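Local coordinates for extracellular solute-binding protein family 1 (Pseudothermotoga lettingae, PDB 5CI5) that probably delivers sugars to an ABC transporter and binds alpha-D-tagatopyranose, at residues D137-L142 and Y245-Y250; D249-M254 and P266-L271. All blocks are in the same frame, centred on the assembly; numbering follows the deposited sequence.

Contact 1 of 2, residues D137-L142 and Y245-Y250. With T6T (alpha-D-tagatopyranose), chain C.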
ATOM      1  N   ASP A 137       7.001  -1.047   0.193  1.00  7.57           N
ATOM      2  CA  ASP A 137       6.785   0.099   1.047  1.00  7.99           C
ATOM      3  C   ASP A 137       6.412  -0.374   2.443  1.00  8.12           C
ATOM      4  O   ASP A 137       6.188  -1.566   2.677  1.00  7.88           O
ATOM      5  CB  ASP A 137       5.673   1.009   0.477  1.00  7.17           C
ATOM      6  CG  ASP A 137       4.290   0.313   0.401  1.00 12.85           C
ATOM      7  OD1 ASP A 137       3.844  -0.225   1.433  1.00 11.86           O
ATOM      8  OD2 ASP A 137       3.655   0.306  -0.698  1.00  9.47           O
ATOM      9  N   CYS A 138       6.359   0.572   3.374  1.00  8.90           N
ATOM     10  CA  CYS A 138       5.644   0.334   4.623  1.00  8.85           C
ATOM     11  C   CYS A 138       4.918   1.631   4.922  1.00 10.15           C
ATOM     12  O   CYS A 138       5.211   2.679   4.327  1.00  9.06           O
ATOM     13  CB  CYS A 138       6.571  -0.094   5.773  1.00 10.26           C
ATOM     14  SG  CYS A 138       7.800   1.091   6.272  1.00 12.54           S
ATOM     15  N   ARG A 139       3.935   1.552   5.804  1.00  8.43           N
ATOM     16  CA  ARG A 139       3.089   2.716   6.057  1.00  6.66           C
ATOM     17  C   ARG A 139       3.481   3.455   7.308  1.00  8.63           C
ATOM     18  O   ARG A 139       3.836   2.869   8.343  1.00  7.93           O
ATOM     19  CB  ARG A 139       1.616   2.306   6.101  1.00  7.28           C
ATOM     20  CG  ARG A 139       0.942   2.451   4.750  1.00  5.66           C
ATOM     21  CD  ARG A 139      -0.432   1.819   4.635  1.00  7.09           C
ATOM     22  NE  ARG A 139      -1.100   2.320   3.429  1.00  7.28           N
ATOM     23  CZ  ARG A 139      -0.887   1.875   2.194  1.00  7.25           C
ATOM     24  NH1 ARG A 139      -0.049   0.867   1.985  1.00  8.37           N
ATOM     25  NH2 ARG A 139      -1.532   2.429   1.163  1.00  8.02           N
ATOM     26  N   LEU A 140       3.420   4.768   7.154  1.00  7.38           N
ATOM     27  CA  LEU A 140       3.948   5.742   8.110  1.00  6.27           C
ATOM     28  C   LEU A 140       3.039   6.952   8.192  1.00  8.00           C
ATOM     29  O   LEU A 140       2.097   7.090   7.402  1.00  8.30           O
ATOM     30  CB  LEU A 140       5.350   6.195   7.698  1.00  9.50           C
ATOM     31  CG  LEU A 140       6.410   5.109   7.532  1.00 18.72           C
ATOM     32  CD1 LEU A 140       7.551   5.626   6.681  1.00 20.55           C
ATOM     33  CD2 LEU A 140       6.908   4.669   8.882  1.00 16.42           C
ATOM     34  N   LEU A 141       3.332   7.820   9.152  1.00  8.98           N
ATOM     35  CA  LEU A 141       2.752   9.154   9.140  1.00  9.65           C
ATOM     36  C   LEU A 141       3.472   9.976   8.074  1.00  8.65           C
ATOM     37  O   LEU A 141       4.692  10.124   8.121  1.00 11.15           O
ATOM     38  CB  LEU A 141       2.873   9.813  10.498  1.00  7.55           C
ATOM     39  CG  LEU A 141       2.246  11.181  10.632  1.00  8.24           C
ATOM     40  CD1 LEU A 141       0.730  11.063  10.688  1.00 13.52           C
ATOM     41  CD2 LEU A 141       2.784  11.915  11.853  1.00 10.07           C
ATOM     42  N   LEU A 142       2.689  10.475   7.124  1.00  7.51           N
ATOM     43  CA  LEU A 142       3.109  11.491   6.147  1.00  7.34           C
ATOM     44  C   LEU A 142       2.605  12.837   6.620  1.00  6.64           C
ATOM     45  O   LEU A 142       1.436  12.950   6.963  1.00 10.28           O
ATOM     46  CB  LEU A 142       2.523  11.144   4.769  1.00  8.61           C
ATOM     47  CG  LEU A 142       2.854  12.056   3.594  1.00  8.90           C
ATOM     48  CD1 LEU A 142       4.317  11.926   3.174  1.00 10.44           C
ATOM     49  CD2 LEU A 142       1.930  11.702   2.408  1.00  8.97           C
ATOM     50  N   TYR A 245     -13.198  10.183   1.012  1.00 13.49           N
ATOM     51  CA  TYR A 245     -11.769  10.387   0.741  1.00  9.80           C
ATOM     52  C   TYR A 245     -10.876   9.369   1.408  1.00  9.62           C
ATOM     53  O   TYR A 245     -11.202   8.826   2.464  1.00  9.29           O
ATOM     54  CB  TYR A 245     -11.342  11.791   1.193  1.00  8.47           C
ATOM     55  CG  TYR A 245     -12.112  12.900   0.492  1.00 11.21           C
ATOM     56  CD1 TYR A 245     -12.042  13.049  -0.884  1.00 11.99           C
ATOM     57  CD2 TYR A 245     -12.873  13.788   1.213  1.00 14.18           C
ATOM     58  CE1 TYR A 245     -12.726  14.060  -1.529  1.00 12.89           C
ATOM     59  CE2 TYR A 245     -13.564  14.800   0.591  1.00 12.28           C
ATOM     60  CZ  TYR A 245     -13.496  14.930  -0.792  1.00 14.06           C
ATOM     61  OH  TYR A 245     -14.177  15.952  -1.458  1.00 22.41           O
ATOM     62  N   HIS A 246      -9.707   9.165   0.811  1.00  9.03           N
ATOM     63  CA  HIS A 246      -8.707   8.265   1.365  1.00  9.20           C
ATOM     64  C   HIS A 246      -7.305   8.852   1.185  1.00  7.83           C
ATOM     65  O   HIS A 246      -7.140   9.957   0.640  1.00  9.49           O
ATOM     66  CB  HIS A 246      -8.809   6.856   0.732  1.00 10.52           C
ATOM     67  CG  HIS A 246      -8.738   6.850  -0.762  1.00  6.24           C
ATOM     68  ND1 HIS A 246      -7.662   7.345  -1.459  1.00  9.45           N
ATOM     69  CD2 HIS A 246      -9.594   6.344  -1.684  1.00  8.30           C
ATOM     70  CE1 HIS A 246      -7.868   7.170  -2.756  1.00 13.29           C
ATOM     71  NE2 HIS A 246      -9.035   6.578  -2.919  1.00 11.26           N
ATOM     72  N   GLU A 247      -6.315   8.076   1.631  1.00  8.70           N
ATOM     73  CA  GLU A 247      -4.897   8.436   1.557  1.00  7.50           C
ATOM     74  C   GLU A 247      -4.464   9.214   0.321  1.00  8.20           C
ATOM     75  O   GLU A 247      -3.680  10.153   0.439  1.00  7.28           O
ATOM     76  CB  GLU A 247      -4.012   7.193   1.573  1.00  6.36           C
ATOM     77  CG  GLU A 247      -4.024   6.356   2.799  1.00  8.54           C
ATOM     78  CD  GLU A 247      -3.140   5.129   2.631  1.00  9.92           C
ATOM     79  OE1 GLU A 247      -2.580   4.941   1.530  1.00  9.32           O
ATOM     80  OE2 GLU A 247      -3.015   4.352   3.590  1.00  8.69           O
ATOM     81  N   ASP A 248      -4.886   8.778  -0.870  1.00  9.57           N
ATOM     82  CA  ASP A 248      -4.347   9.374  -2.082  1.00  7.78           C
ATOM     83  C   ASP A 248      -4.936  10.775  -2.271  1.00  9.15           C
ATOM     84  O   ASP A 248      -4.216  11.707  -2.635  1.00 10.24           O
ATOM     85  CB  ASP A 248      -4.616   8.498  -3.292  1.00  8.39           C
ATOM     86  CG  ASP A 248      -3.972   7.127  -3.171  1.00  8.22           C
ATOM     87  OD1 ASP A 248      -2.791   7.084  -2.765  1.00  8.93           O
ATOM     88  OD2 ASP A 248      -4.609   6.101  -3.523  1.00  8.99           O
ATOM     89  N   ASP A 249      -6.228  10.920  -1.978  1.00  8.79           N
ATOM     90  CA  ASP A 249      -6.873  12.224  -1.947  1.00  8.26           C
ATOM     91  C   ASP A 249      -6.179  13.140  -0.928  1.00 10.95           C
ATOM     92  O   ASP A 249      -5.870  14.308  -1.211  1.00  9.55           O
ATOM     93  CB  ASP A 249      -8.352  12.069  -1.599  1.00  8.97           C
ATOM     94  CG  ASP A 249      -9.066  11.122  -2.522  1.00 11.86           C
ATOM     95  OD1 ASP A 249      -8.902  11.283  -3.746  1.00 14.18           O
ATOM     96  OD2 ASP A 249      -9.767  10.204  -2.032  1.00 11.22           O
ATOM     97  N   TYR A 250      -5.893  12.593   0.246  1.00  9.98           N
ATOM     98  CA  TYR A 250      -5.264  13.392   1.304  1.00  9.15           C
ATOM     99  C   TYR A 250      -3.858  13.837   0.904  1.00  7.02           C
ATOM    100  O   TYR A 250      -3.440  14.935   1.281  1.00  8.21           O
ATOM    101  CB  TYR A 250      -5.247  12.621   2.623  1.00  6.27           C
ATOM    102  CG  TYR A 250      -6.637  12.295   3.140  1.00  8.79           C
ATOM    103  CD1 TYR A 250      -7.672  13.217   3.029  1.00  8.27           C
ATOM    104  CD2 TYR A 250      -6.931  11.052   3.720  1.00  7.64           C
ATOM    105  CE1 TYR A 250      -8.936  12.925   3.501  1.00  9.63           C
ATOM    106  CE2 TYR A 250      -8.191  10.751   4.174  1.00  7.87           C
ATOM    107  CZ  TYR A 250      -9.198  11.693   4.066  1.00  8.18           C
ATOM    108  OH  TYR A 250     -10.457  11.446   4.528  1.00 10.60           O
TER
HETATM  109  O3  T6T C 501       1.058  -0.297  -0.319  1.00  7.87           O
HETATM  110  C3  T6T C 501       0.605  -0.488  -1.655  1.00  7.35           C
HETATM  111  C4  T6T C 501      -0.429  -1.613  -1.666  1.00  6.93           C
HETATM  112  O4  T6T C 501       0.120  -2.789  -1.055  1.00  7.46           O
HETATM  113  C5  T6T C 501      -1.652  -1.133  -0.916  1.00  6.51           C
HETATM  114  O5  T6T C 501      -2.657  -2.149  -0.905  1.00  8.17           O
HETATM  115  C6  T6T C 501      -2.182   0.155  -1.537  1.00  6.41           C
HETATM  116  O6  T6T C 501      -1.162   1.152  -1.479  1.00  8.35           O
HETATM  117  C2  T6T C 501       0.033   0.790  -2.178  1.00  5.91           C
HETATM  118  O2  T6T C 501      -0.258   0.649  -3.573  1.00  7.34           O
HETATM  119  C1  T6T C 501       1.025   1.962  -2.005  1.00  8.87           C
HETATM  120  O1  T6T C 501       2.262   1.730  -2.572  1.00  8.76           O
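The guanidinium of Arg139 takes both the carboxylate of Glu247 and the sugar along its edges, while the rim of the Trp267 indole lies over one face, Trp267 CH2 standing 3.5 Å from Arg139 CZ. Guanidinium and carboxylate planes are 26° apart, nearly coplanar, and NE and NH2 grip side-on, one oxygen each. Arg139 NE reaches Glu247 OE2 at 2.8 Å along an almost straight line (175°), and Arg139 NH2 meets Glu247 OE1 at 2.7 Å from slightly out of the guanidinium plane. Both carboxylate oxygens use their syn lone pairs. Glu247 is presented for this by a chain that runs straight out beyond CG (chi2 178°) from the first turn of helix 247-255. That turn starts with a capping box: His246, the N-cap, accepts Asp248 N at its ND1, in the plane of its ring, and gives its own backbone N to Asp249 OD2, which also sits over the imidazole face. Across from it, 137-142 leaves strand 128-138 of the large mixed sheet and enters strand 140-144 of the small antiparallel one, a crossover consistent with the two-lobed fold of type 2 solute-binding proteins. With Glu247 fixing its rotation, Arg139 turns its other N-H groups to tagatose: NH1 donates to sugar O3 at 2.8 Å and NH2 to sugar O6 at 3.0 Å. Asp137 OD2 takes the protons of sugar O3 and sugar O1, each at 2.7 Å. Gln32, which binds the same sugar, also donates to Asp248 OD2.

Contact 2 of 2, residues D249-M254 and P266-L271. With T6T (alpha-D-tagatopyranose), chain C.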
ATOM      1  N   ASP A 249      -6.228  10.920  -1.978  1.00  8.79           N
ATOM      2  CA  ASP A 249      -6.873  12.224  -1.947  1.00  8.26           C
ATOM      3  C   ASP A 249      -6.179  13.140  -0.928  1.00 10.95           C
ATOM      4  O   ASP A 249      -5.870  14.308  -1.211  1.00  9.55           O
ATOM      5  CB  ASP A 249      -8.352  12.069  -1.599  1.00  8.97           C
ATOM      6  CG  ASP A 249      -9.066  11.122  -2.522  1.00 11.86           C
ATOM      7  OD1 ASP A 249      -8.902  11.283  -3.746  1.00 14.18           O
ATOM      8  OD2 ASP A 249      -9.767  10.204  -2.032  1.00 11.22           O
ATOM      9  N   TYR A 250      -5.893  12.593   0.246  1.00  9.98           N
ATOM     10  CA  TYR A 250      -5.264  13.392   1.304  1.00  9.15           C
ATOM     11  C   TYR A 250      -3.858  13.837   0.904  1.00  7.02           C
ATOM     12  O   TYR A 250      -3.440  14.935   1.281  1.00  8.21           O
ATOM     13  CB  TYR A 250      -5.247  12.621   2.623  1.00  6.27           C
ATOM     14  CG  TYR A 250      -6.637  12.295   3.140  1.00  8.79           C
ATOM     15  CD1 TYR A 250      -7.672  13.217   3.029  1.00  8.27           C
ATOM     16  CD2 TYR A 250      -6.931  11.052   3.720  1.00  7.64           C
ATOM     17  CE1 TYR A 250      -8.936  12.925   3.501  1.00  9.63           C
ATOM     18  CE2 TYR A 250      -8.191  10.751   4.174  1.00  7.87           C
ATOM     19  CZ  TYR A 250      -9.198  11.693   4.066  1.00  8.18           C
ATOM     20  OH  TYR A 250     -10.457  11.446   4.528  1.00 10.60           O
ATOM     21  N   ARG A 251      -3.117  13.002   0.172  1.00  9.24           N
ATOM     22  CA  ARG A 251      -1.783  13.378  -0.297  1.00  7.54           C
ATOM     23  C   ARG A 251      -1.894  14.557  -1.258  1.00  8.90           C
ATOM     24  O   ARG A 251      -1.104  15.501  -1.206  1.00  8.85           O
ATOM     25  CB  ARG A 251      -1.077  12.199  -0.985  1.00  8.15           C
ATOM     26  CG  ARG A 251       0.315  12.506  -1.470  1.00  9.81           C
ATOM     27  CD  ARG A 251       0.881  11.385  -2.342  1.00 10.29           C
ATOM     28  NE  ARG A 251       0.101  11.188  -3.557  1.00 10.85           N
ATOM     29  CZ  ARG A 251      -0.684  10.134  -3.803  1.00 11.85           C
ATOM     30  NH1 ARG A 251      -0.813   9.127  -2.940  1.00 10.16           N
ATOM     31  NH2 ARG A 251      -1.334  10.073  -4.952  1.00 10.79           N
ATOM     32  N   ASN A 252      -2.877  14.508  -2.152  1.00 10.28           N
ATOM     33  CA  ASN A 252      -3.060  15.608  -3.077  1.00  9.70           C
ATOM     34  C   ASN A 252      -3.504  16.887  -2.362  1.00  8.25           C
ATOM     35  O   ASN A 252      -3.078  17.979  -2.714  1.00 11.08           O
ATOM     36  CB  ASN A 252      -4.039  15.183  -4.171  1.00 11.42           C
ATOM     37  CG  ASN A 252      -3.378  14.260  -5.188  1.00 13.14           C
ATOM     38  OD1 ASN A 252      -2.310  14.573  -5.685  1.00 17.05           O
ATOM     39  ND2 ASN A 252      -3.980  13.101  -5.445  1.00 21.16           N
HETATM   40  N   MSE A 253      -4.302  16.747  -1.314  1.00 10.29           N
HETATM   41  CA  MSE A 253      -4.718  17.900  -0.523  1.00  7.93           C
HETATM   42  C   MSE A 253      -3.543  18.412   0.286  1.00  8.99           C
HETATM   43  O   MSE A 253      -3.401  19.631   0.501  1.00 11.99           O
HETATM   44  CB  MSE A 253      -5.881  17.538   0.388  1.00  8.91           C
HETATM   45  CG  MSE A 253      -7.140  17.179  -0.383  1.00  8.43           C
HETATM   46 SE   MSE A 253      -8.545  16.579   0.796  0.78 17.71          SE
HETATM   47  CE  MSE A 253      -9.803  15.933  -0.533  1.00 26.84           C
HETATM   48  N   MSE A 254      -2.682  17.501   0.724  1.00  9.53           N
HETATM   49  CA  MSE A 254      -1.507  17.913   1.466  1.00  8.60           C
HETATM   50  C   MSE A 254      -0.618  18.806   0.574  1.00 12.10           C
HETATM   51  O   MSE A 254      -0.028  19.781   1.041  1.00 10.25           O
HETATM   52  CB  MSE A 254      -0.735  16.695   1.978  1.00 10.24           C
HETATM   53  CG  MSE A 254       0.421  17.071   2.847  1.00  7.55           C
HETATM   54 SE   MSE A 254       1.345  15.517   3.584  0.70 11.89          SE
HETATM   55  CE  MSE A 254      -0.134  14.751   4.607  1.00 12.08           C
ATOM     56  N   PRO A 266       6.743   5.559   1.027  1.00  9.52           N
ATOM     57  CA  PRO A 266       7.675   5.981  -0.037  1.00 10.04           C
ATOM     58  C   PRO A 266       7.064   6.134  -1.420  1.00 10.09           C
ATOM     59  O   PRO A 266       7.616   6.901  -2.207  1.00 12.16           O
ATOM     60  CB  PRO A 266       8.751   4.871   0.001  1.00 12.32           C
ATOM     61  CG  PRO A 266       8.127   3.722   0.708  1.00  8.48           C
ATOM     62  CD  PRO A 266       7.216   4.366   1.738  1.00 10.69           C
ATOM     63  N   TRP A 267       5.938   5.482  -1.729  1.00  8.61           N
ATOM     64  CA  TRP A 267       5.264   5.738  -3.015  1.00  8.98           C
ATOM     65  C   TRP A 267       4.723   7.168  -3.097  1.00  8.72           C
ATOM     66  O   TRP A 267       4.538   7.712  -4.191  1.00  9.99           O
ATOM     67  CB  TRP A 267       4.122   4.739  -3.249  1.00 10.39           C
ATOM     68  CG  TRP A 267       2.949   4.989  -2.370  1.00  9.00           C
ATOM     69  CD1 TRP A 267       1.827   5.692  -2.691  1.00  8.39           C
ATOM     70  CD2 TRP A 267       2.775   4.550  -1.022  1.00  7.59           C
ATOM     71  NE1 TRP A 267       0.969   5.736  -1.621  1.00  7.29           N
ATOM     72  CE2 TRP A 267       1.528   5.044  -0.576  1.00  6.71           C
ATOM     73  CE3 TRP A 267       3.554   3.792  -0.140  1.00  9.68           C
ATOM     74  CZ2 TRP A 267       1.055   4.809   0.709  1.00  6.61           C
ATOM     75  CZ3 TRP A 267       3.071   3.545   1.121  1.00 10.27           C
ATOM     76  CH2 TRP A 267       1.830   4.046   1.536  1.00  8.23           C
ATOM     77  N   SER A 268       4.470   7.773  -1.938  1.00  7.81           N
ATOM     78  CA  SER A 268       3.919   9.102  -1.857  1.00  7.27           C
ATOM     79  C   SER A 268       4.866  10.161  -2.372  1.00  7.19           C
ATOM     80  O   SER A 268       4.436  11.242  -2.767  1.00  9.85           O
ATOM     81  CB  SER A 268       3.575   9.469  -0.416  1.00  7.43           C
ATOM     82  OG  SER A 268       2.757   8.496   0.190  1.00  9.62           O
ATOM     83  N   PHE A 269       6.163   9.873  -2.317  1.00  8.47           N
ATOM     84  CA  PHE A 269       7.148  10.924  -2.526  1.00 11.67           C
ATOM     85  C   PHE A 269       7.147  11.482  -3.960  1.00 11.66           C
ATOM     86  O   PHE A 269       6.977  12.693  -4.124  1.00 12.58           O
ATOM     87  CB  PHE A 269       8.534  10.431  -2.135  1.00 10.25           C
ATOM     88  CG  PHE A 269       8.656   9.964  -0.707  1.00  7.39           C
ATOM     89  CD1 PHE A 269       7.726  10.296   0.271  1.00  8.32           C
ATOM     90  CD2 PHE A 269       9.744   9.198  -0.338  1.00  8.78           C
ATOM     91  CE1 PHE A 269       7.891   9.860   1.584  1.00 10.41           C
ATOM     92  CE2 PHE A 269       9.900   8.776   0.980  1.00  8.62           C
ATOM     93  CZ  PHE A 269       8.984   9.095   1.930  1.00 11.41           C
ATOM     94  N   PRO A 270       7.299  10.635  -4.994  1.00  9.00           N
ATOM     95  CA  PRO A 270       7.235  11.218  -6.346  1.00 10.55           C
ATOM     96  C   PRO A 270       5.871  11.814  -6.671  1.00 10.94           C
ATOM     97  O   PRO A 270       5.763  12.797  -7.428  1.00 12.07           O
ATOM     98  CB  PRO A 270       7.562  10.028  -7.263  1.00 11.33           C
ATOM     99  CG  PRO A 270       7.270   8.794  -6.432  1.00 11.01           C
ATOM    100  CD  PRO A 270       7.648   9.203  -5.030  1.00  9.33           C
ATOM    101  N   LEU A 271       4.826  11.236  -6.088  1.00 11.35           N
ATOM    102  CA  LEU A 271       3.476  11.683  -6.410  1.00 10.47           C
ATOM    103  C   LEU A 271       3.180  13.048  -5.799  1.00 13.90           C
ATOM    104  O   LEU A 271       2.580  13.897  -6.454  1.00 11.75           O
ATOM    105  CB  LEU A 271       2.450  10.647  -5.947  1.00 12.03           C
ATOM    106  CG  LEU A 271       2.638   9.282  -6.628  1.00 11.82           C
ATOM    107  CD1 LEU A 271       1.688   8.240  -6.019  1.00 11.85           C
ATOM    108  CD2 LEU A 271       2.431   9.340  -8.131  1.00 15.96           C
TER
HETATM  109  O3  T6T C 501       1.058  -0.297  -0.319  1.00  7.87           O
HETATM  110  C3  T6T C 501       0.605  -0.488  -1.655  1.00  7.35           C
HETATM  111  C4  T6T C 501      -0.429  -1.613  -1.666  1.00  6.93           C
HETATM  112  O4  T6T C 501       0.120  -2.789  -1.055  1.00  7.46           O
HETATM  113  C5  T6T C 501      -1.652  -1.133  -0.916  1.00  6.51           C
HETATM  114  O5  T6T C 501      -2.657  -2.149  -0.905  1.00  8.17           O
HETATM  115  C6  T6T C 501      -2.182   0.155  -1.537  1.00  6.41           C
HETATM  116  O6  T6T C 501      -1.162   1.152  -1.479  1.00  8.35           O
HETATM  117  C2  T6T C 501       0.033   0.790  -2.178  1.00  5.91           C
HETATM  118  O2  T6T C 501      -0.258   0.649  -3.573  1.00  7.34           O
HETATM  119  C1  T6T C 501       1.025   1.962  -2.005  1.00  8.87           C
HETATM  120  O1  T6T C 501       2.262   1.730  -2.572  1.00  8.76           O
HETATM  121  O   HOH W   1       0.163   8.724  -0.092  1.00  9.64           O
HETATM  122  O   HOH W   2       0.067  13.650  -4.861  1.00 17.06           O
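Arg251 on helix 247-255 and Ser268 in 266-271 bring the two backbones closest, CA to CA 7.3 Å, and side chains fill the gap. In Arg251, CG anti to the backbone N (chi1 -179°) and an extended chi2 carry CD past Ser268 O at 3.6 Å, and the bend at chi3 (63°) turns the guanidinium onto Leu271. Leu271 CD1 sits over the middle of one guanidinium face, and Leu271 CB is 3.4 Å from Arg251 NE. The charge is paired with Asp248 through NH1. Two waters lie at the guanidinium edge: one links NH1 to Ser268 OG, which also bonds Gly265 N, and the other accepts from NE and lies within hydrogen-bonding distance of Asn252 OD1. Just before Ser268, Trp267 turns one ring face to the sugar, with C1 of tagatose 3.3 Å above the ring centre; Ser268 OG lies over the opposite face, near its rim. With an alanine in place of Trp267, the hydroxymethyl end of the sugar would probably lose its flat support, and the Arg139 guanidinium the indole rim over its face. An aromatic platform under a sugar carbon is typical of carbohydrate-binding sites.

Overall arrangement
Coming from the N terminus, the chain crosses at 137-142 from the large mixed sheet into the small three-stranded one. Contact 1 closes the long excursion that follows, just under half of it helix, returning at 245-250 some hundred residues later. Contact 2 begins where that return ends: the two share Asp249 and Tyr250, and from helix 247-255 a short loop through strand 261-264 leads back at 266-271. The loops therefore follow one another, neither nested nor crossed apart from this overlap. The centres of the two contacts lie about 7 Å apart. Strand 261-264 pairs with 140-144, Met254 packs on the Leu142 carbonyl, and Trp267 packs on Asp137. Together they tie the crossover and helices 247-255 and 268-275 to one side of the sugar.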